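Local structure of dehalogenase (Rhodospirillaceae, 6A41) at residues 112-115 with 116-120; 134-137 with 138-141. The protein probably removes halide from halogenated substrates, using a Rossmann-like fold of the short-chain dehydrogenase/reductase type. All blocks are in the same frame, centred on the assembly; numbering follows the deposited sequence.

Contact 1: residues 112-115 with 116-120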
ATOM      1  N   PRO A 112      22.774  -6.242   4.262  1.00 12.51           N
ATOM      2  CA  PRO A 112      22.292  -6.735   2.986  1.00 12.40           C
ATOM      3  C   PRO A 112      22.563  -5.733   1.878  1.00 12.10           C
ATOM      4  O   PRO A 112      22.811  -6.184   0.745  1.00 10.92           O
ATOM      5  CB  PRO A 112      20.823  -7.079   3.210  1.00 12.42           C
ATOM      6  CG  PRO A 112      20.509  -6.329   4.444  1.00 13.45           C
ATOM      7  CD  PRO A 112      21.705  -6.212   5.259  1.00 12.88           C
ATOM      8  N   PHE A 113      22.601  -4.439   2.208  1.00 10.68           N
ATOM      9  CA  PHE A 113      22.969  -3.471   1.169  1.00 11.32           C
ATOM     10  C   PHE A 113      24.435  -3.708   0.748  1.00 11.02           C
ATOM     11  O   PHE A 113      24.744  -3.730  -0.434  1.00 10.77           O
ATOM     12  CB  PHE A 113      22.820  -2.036   1.670  1.00 11.46           C
ATOM     13  CG  PHE A 113      23.156  -1.002   0.656  1.00 12.09           C
ATOM     14  CD1 PHE A 113      22.362  -0.795  -0.410  1.00 12.67           C
ATOM     15  CD2 PHE A 113      24.311  -0.283   0.751  1.00 13.30           C
ATOM     16  CE1 PHE A 113      22.677   0.163  -1.387  1.00 13.48           C
ATOM     17  CE2 PHE A 113      24.679   0.639  -0.227  1.00 13.63           C
ATOM     18  CZ  PHE A 113      23.802   0.940  -1.229  1.00 13.89           C
ATOM     19  N   ARG A 114      25.289  -3.895   1.725  1.00 11.18           N
ATOM     20  CA  ARG A 114      26.682  -4.205   1.444  1.00 13.45           C
ATOM     21  C   ARG A 114      26.870  -5.437   0.579  1.00 13.11           C
ATOM     22  O   ARG A 114      27.662  -5.399  -0.394  1.00 11.93           O
ATOM     23  CB  ARG A 114      27.472  -4.277   2.780  1.00 14.61           C
ATOM     24  CG  ARG A 114      28.951  -4.712   2.737  1.00 18.44           C
ATOM     25  CD  ARG A 114      29.794  -3.801   1.905  1.00 22.93           C
ATOM     26  NE  ARG A 114      31.239  -4.188   1.981  1.00 28.41           N
ATOM     27  CZ  ARG A 114      32.164  -3.907   1.052  1.00 29.60           C
ATOM     28  NH1 ARG A 114      31.821  -3.225  -0.015  1.00 30.92           N
ATOM     29  NH2 ARG A 114      33.402  -4.382   1.150  1.00 31.04           N
ATOM     30  N   LEU A 115      26.172  -6.522   0.927  1.00 14.07           N
ATOM     31  CA  LEU A 115      26.251  -7.727   0.164  1.00 15.90           C
ATOM     32  C   LEU A 115      25.763  -7.506  -1.255  1.00 15.81           C
ATOM     33  O   LEU A 115      26.385  -8.043  -2.191  1.00 15.08           O
ATOM     34  CB  LEU A 115      25.474  -8.876   0.714  1.00 19.05           C
ATOM     35  CG  LEU A 115      26.211  -9.611   1.813  1.00 23.30           C
ATOM     36  CD1 LEU A 115      25.267 -10.657   2.354  1.00 26.53           C
ATOM     37  CD2 LEU A 115      27.514 -10.301   1.445  1.00 24.57           C
ATOM     38  N   THR A 116      24.707  -6.721  -1.432  1.00 13.37           N
ATOM     39  CA  THR A 116      24.222  -6.399  -2.770  1.00 12.38           C
ATOM     40  C   THR A 116      25.256  -5.616  -3.590  1.00 12.04           C
ATOM     41  O   THR A 116      25.462  -5.932  -4.772  1.00 11.45           O
ATOM     42  CB  THR A 116      22.892  -5.680  -2.719  1.00 12.79           C
ATOM     43  OG1 THR A 116      21.974  -6.433  -1.926  1.00 13.97           O
ATOM     44  CG2 THR A 116      22.290  -5.508  -4.041  1.00 13.68           C
ATOM     45  N   GLN A 117      25.974  -4.687  -2.962  1.00 12.40           N
ATOM     46  CA  GLN A 117      27.020  -3.919  -3.620  1.00 13.07           C
ATOM     47  C   GLN A 117      28.176  -4.814  -4.130  1.00 12.09           C
ATOM     48  O   GLN A 117      28.698  -4.610  -5.180  1.00 11.68           O
ATOM     49  CB  GLN A 117      27.720  -3.000  -2.632  1.00 14.57           C
ATOM     50  CG  GLN A 117      26.963  -1.791  -2.271  1.00 17.73           C
ATOM     51  CD  GLN A 117      27.864  -0.883  -1.386  1.00 20.95           C
ATOM     52  OE1 GLN A 117      28.183  -1.321  -0.266  1.00 23.64           O
ATOM     53  NE2 GLN A 117      28.337   0.268  -1.916  1.00 18.17           N
ATOM     54  N   LEU A 118      28.510  -5.805  -3.327  1.00 11.57           N
ATOM     55  CA  LEU A 118      29.496  -6.845  -3.658  1.00 12.08           C
ATOM     56  C   LEU A 118      29.054  -7.803  -4.758  1.00 12.11           C
ATOM     57  O   LEU A 118      29.845  -8.129  -5.621  1.00 11.06           O
ATOM     58  CB  LEU A 118      29.894  -7.580  -2.369  1.00 12.10           C
ATOM     59  CG  LEU A 118      30.698  -6.778  -1.413  1.00 12.85           C
ATOM     60  CD1 LEU A 118      30.690  -7.489  -0.063  1.00 13.82           C
ATOM     61  CD2 LEU A 118      32.167  -6.593  -1.889  1.00 13.78           C
ATOM     62  N   VAL A 119      27.781  -8.186  -4.816  1.00 11.36           N
ATOM     63  CA  VAL A 119      27.348  -9.246  -5.791  1.00 11.95           C
ATOM     64  C   VAL A 119      26.864  -8.672  -7.112  1.00 12.15           C
ATOM     65  O   VAL A 119      27.025  -9.312  -8.152  1.00 11.85           O
ATOM     66  CB  VAL A 119      26.184 -10.099  -5.160  1.00 12.46           C
ATOM     67  CG1 VAL A 119      25.594 -11.109  -6.115  1.00 13.86           C
ATOM     68  CG2 VAL A 119      26.750 -10.980  -4.049  1.00 13.17           C
ATOM     69  N   ALA A 120      26.145  -7.555  -7.036  1.00 11.65           N
ATOM     70  CA  ALA A 120      25.560  -6.889  -8.206  1.00 12.80           C
ATOM     71  C   ALA A 120      26.503  -6.663  -9.446  1.00 13.65           C
ATOM     72  O   ALA A 120      26.044  -6.974 -10.595  1.00 14.48           O
ATOM     73  CB  ALA A 120      24.769  -5.609  -7.851  1.00 12.97           C
TER
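Four successive i+4 to i backbone bonds, from Thr116 N to Pro112 O at 2.9 Å through to Val119 N and Leu115 O, show a continuous alpha-helix, kinked at Pro112, whose N lacks a bond to the preceding turn. Thr116 OG1 also donates to Pro112 O, at 2.8 Å, reaching it from the face opposite Thr116 N, so this carbonyl is gripped twice; the hydroxyl gets there by standing beside its own backbone N (chi1 -52°). Gln117 CG lies over one face of the Phe113 ring, and CD comes within 3.7 Å of Phe113 CE2, with amide and ring planes only 24° apart. The surroundings place helix 98-126 on the parallel sheet of a Rossmann-type fold: Leu115 and Thr116 pack on Asn82, and Thr116 also on Ile131. A second subunit packs on Phe113 and Gln117: Gln117 NE2 hydrogen-bonds to Leu93 O of that subunit, and Phe101 of the same subunit meets the Phe113 ring edge-to-face. Gln117 OE1 sits 3.7 Å from Arg114 CD and is buried with no polar partner in the model. Bent at chi2, Arg114 brings its guanidinium across Leu118, whose CD2 lies over one face, toward the rim, 3.9 Å from Arg114 NH1.

Contact 2: residues 134-137 with 138-141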
ATOM      1  N   VAL A 134      15.223 -11.552   2.282  1.00  9.08           N
ATOM      2  CA  VAL A 134      14.250 -12.254   3.160  1.00  9.57           C
ATOM      3  C   VAL A 134      13.978 -11.330   4.329  1.00 10.08           C
ATOM      4  O   VAL A 134      14.898 -11.020   5.093  1.00  9.29           O
ATOM      5  CB  VAL A 134      14.740 -13.532   3.725  1.00  9.88           C
ATOM      6  CG1 VAL A 134      13.601 -14.302   4.364  1.00 10.06           C
ATOM      7  CG2 VAL A 134      15.320 -14.354   2.580  1.00 10.02           C
ATOM      8  N   SER A 135      12.732 -10.856   4.409  1.00 10.19           N
ATOM      9  CA  SER A 135      12.403  -9.737   5.318  1.00 11.04           C
ATOM     10  C   SER A 135      11.118 -10.066   6.130  1.00 10.86           C
ATOM     11  O   SER A 135      10.809 -11.251   6.302  1.00 11.65           O
ATOM     12  CB  SER A 135      12.211  -8.407   4.531  1.00 12.06           C
ATOM     13  OG  SER A 135      12.191  -7.282   5.399  1.00 13.50           O
ATOM     14  N   SER A 136      10.428  -9.049   6.613  1.00 10.08           N
ATOM     15  CA  SER A 136       9.316  -9.207   7.487  1.00 10.10           C
ATOM     16  C   SER A 136       8.080  -8.538   6.993  1.00 10.27           C
ATOM     17  O   SER A 136       8.218  -7.478   6.342  1.00 11.85           O
ATOM     18  CB  SER A 136       9.672  -8.717   8.876  1.00  9.94           C
ATOM     19  OG  SER A 136       8.559  -8.725   9.728  1.00  9.09           O
ATOM     20  N   ALA A 137       6.910  -9.147   7.193  1.00  9.26           N
ATOM     21  CA  ALA A 137       5.639  -8.467   6.962  1.00  9.88           C
ATOM     22  C   ALA A 137       5.304  -7.404   8.067  1.00 10.05           C
ATOM     23  O   ALA A 137       4.300  -6.702   7.947  1.00 10.35           O
ATOM     24  CB  ALA A 137       4.427  -9.436   6.783  1.00  9.96           C
ATOM     25  N   ALA A 138       6.053  -7.405   9.170  1.00  9.51           N
ATOM     26  CA  ALA A 138       5.645  -6.608  10.268  1.00 10.06           C
ATOM     27  C   ALA A 138       5.400  -5.110   9.921  1.00  9.80           C
ATOM     28  O   ALA A 138       4.390  -4.577  10.363  1.00  9.15           O
ATOM     29  CB  ALA A 138       6.617  -6.647  11.390  1.00  9.61           C
ATOM     30  N   PRO A 139       6.271  -4.487   9.081  1.00  9.51           N
ATOM     31  CA  PRO A 139       6.014  -3.080   8.733  1.00 10.35           C
ATOM     32  C   PRO A 139       4.711  -2.828   8.037  1.00 10.30           C
ATOM     33  O   PRO A 139       4.219  -1.681   8.065  1.00  9.64           O
ATOM     34  CB  PRO A 139       7.165  -2.753   7.788  1.00 10.33           C
ATOM     35  CG  PRO A 139       8.203  -3.700   8.155  1.00 10.46           C
ATOM     36  CD  PRO A 139       7.490  -4.951   8.479  1.00 10.10           C
ATOM     37  N   LEU A 140       4.112  -3.878   7.445  1.00  9.90           N
ATOM     38  CA  LEU A 140       2.824  -3.688   6.733  1.00 10.82           C
ATOM     39  C   LEU A 140       1.654  -3.475   7.707  1.00 11.03           C
ATOM     40  O   LEU A 140       0.550  -3.102   7.270  1.00 10.48           O
ATOM     41  CB  LEU A 140       2.542  -4.880   5.805  1.00 11.76           C
ATOM     42  CG  LEU A 140       3.611  -4.968   4.692  1.00 14.92           C
ATOM     43  CD1 LEU A 140       3.440  -6.338   3.934  1.00 15.75           C
ATOM     44  CD2 LEU A 140       3.685  -3.727   3.844  1.00 16.41           C
ATOM     45  N   ARG A 141       1.814  -3.835   8.941  1.00 10.16           N
ATOM     46  CA  ARG A 141       0.789  -3.631   9.969  1.00 10.81           C
ATOM     47  C   ARG A 141       1.246  -2.830  11.196  1.00 10.33           C
ATOM     48  O   ARG A 141       0.395  -2.187  11.873  1.00 10.21           O
ATOM     49  CB  ARG A 141       0.290  -4.999  10.446  1.00 12.50           C
ATOM     50  CG  ARG A 141      -0.486  -5.824   9.419  1.00 14.21           C
ATOM     51  CD  ARG A 141      -1.817  -5.155   9.081  1.00 16.10           C
ATOM     52  NE  ARG A 141      -2.554  -5.859   8.004  1.00 16.69           N
ATOM     53  CZ  ARG A 141      -2.464  -5.598   6.691  1.00 17.22           C
ATOM     54  NH1 ARG A 141      -1.634  -4.683   6.219  1.00 16.29           N
ATOM     55  NH2 ARG A 141      -3.233  -6.253   5.820  1.00 16.07           N
TER
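Ser136 OG accepts the N-H of Ala138 at 2.9 Å in a nearly straight bond (165°), forming an ST turn between a side-chain oxygen and the backbone two residues on. With chi1 at 174°, OG lies beside the carbonyl carbon of its own residue, which points it along the chain to Ala138; Ala138 CB is also near, 3.3 Å from Ser136 OG. Replacing Ser136 with an alanine would probably leave the Ala138 N-H without this acceptor and the turn less firmly fixed. The next turn is closed by Leu140 N donating to Ala137 O at 2.9 Å, the donor standing well above the carbonyl plane. Leu140 CB is 3.3 Å from that same Ala137 O, while Leu140 CD1 touches Ala137 CB more loosely, at 4.3 Å. Pro139 CD packs on Ser136 O, 3.4 Å away. Arg141 folds back through its first two torsions, both -67°, and NH1 reaches Leu140 O at 2.9 Å, with that oxygen in the guanidinium plane. Lys165 of a second subunit bonds to Arg141 O. Helix 147-158 places Tyr149 and Arg153 against the Ser136 side chain; their spacing, thirteen and seventeen residues after the serine, is consistent with the Ser-Tyr-Arg catalytic triad of halohydrin dehalogenases, with the serine at the end of strand 129-136 and the tyrosine and arginine on helix 147-158.

Overall arrangement
Coming from the N terminus, the chain runs through strand 79-83 to helix 98-126, where contact 1 lies, and then into strand 129-136, from whose end contact 2 starts. Each joins adjoining residues, so neither closes a long loop; they stand in series, neither nesting nor crossing. Helix 98-126 links neighbouring parallel strands as the connection of a beta-alpha-beta unit, and Pro112 and Thr116 rest on Phe133 of strand 129-136. The two centres are 21 Å apart and the nearest atoms about 7 Å, without touching. Contact 1 is internal to helix 98-126, and contact 2 carries the chain from the strand into the loop that leads to helix 147-158; both meet a second subunit.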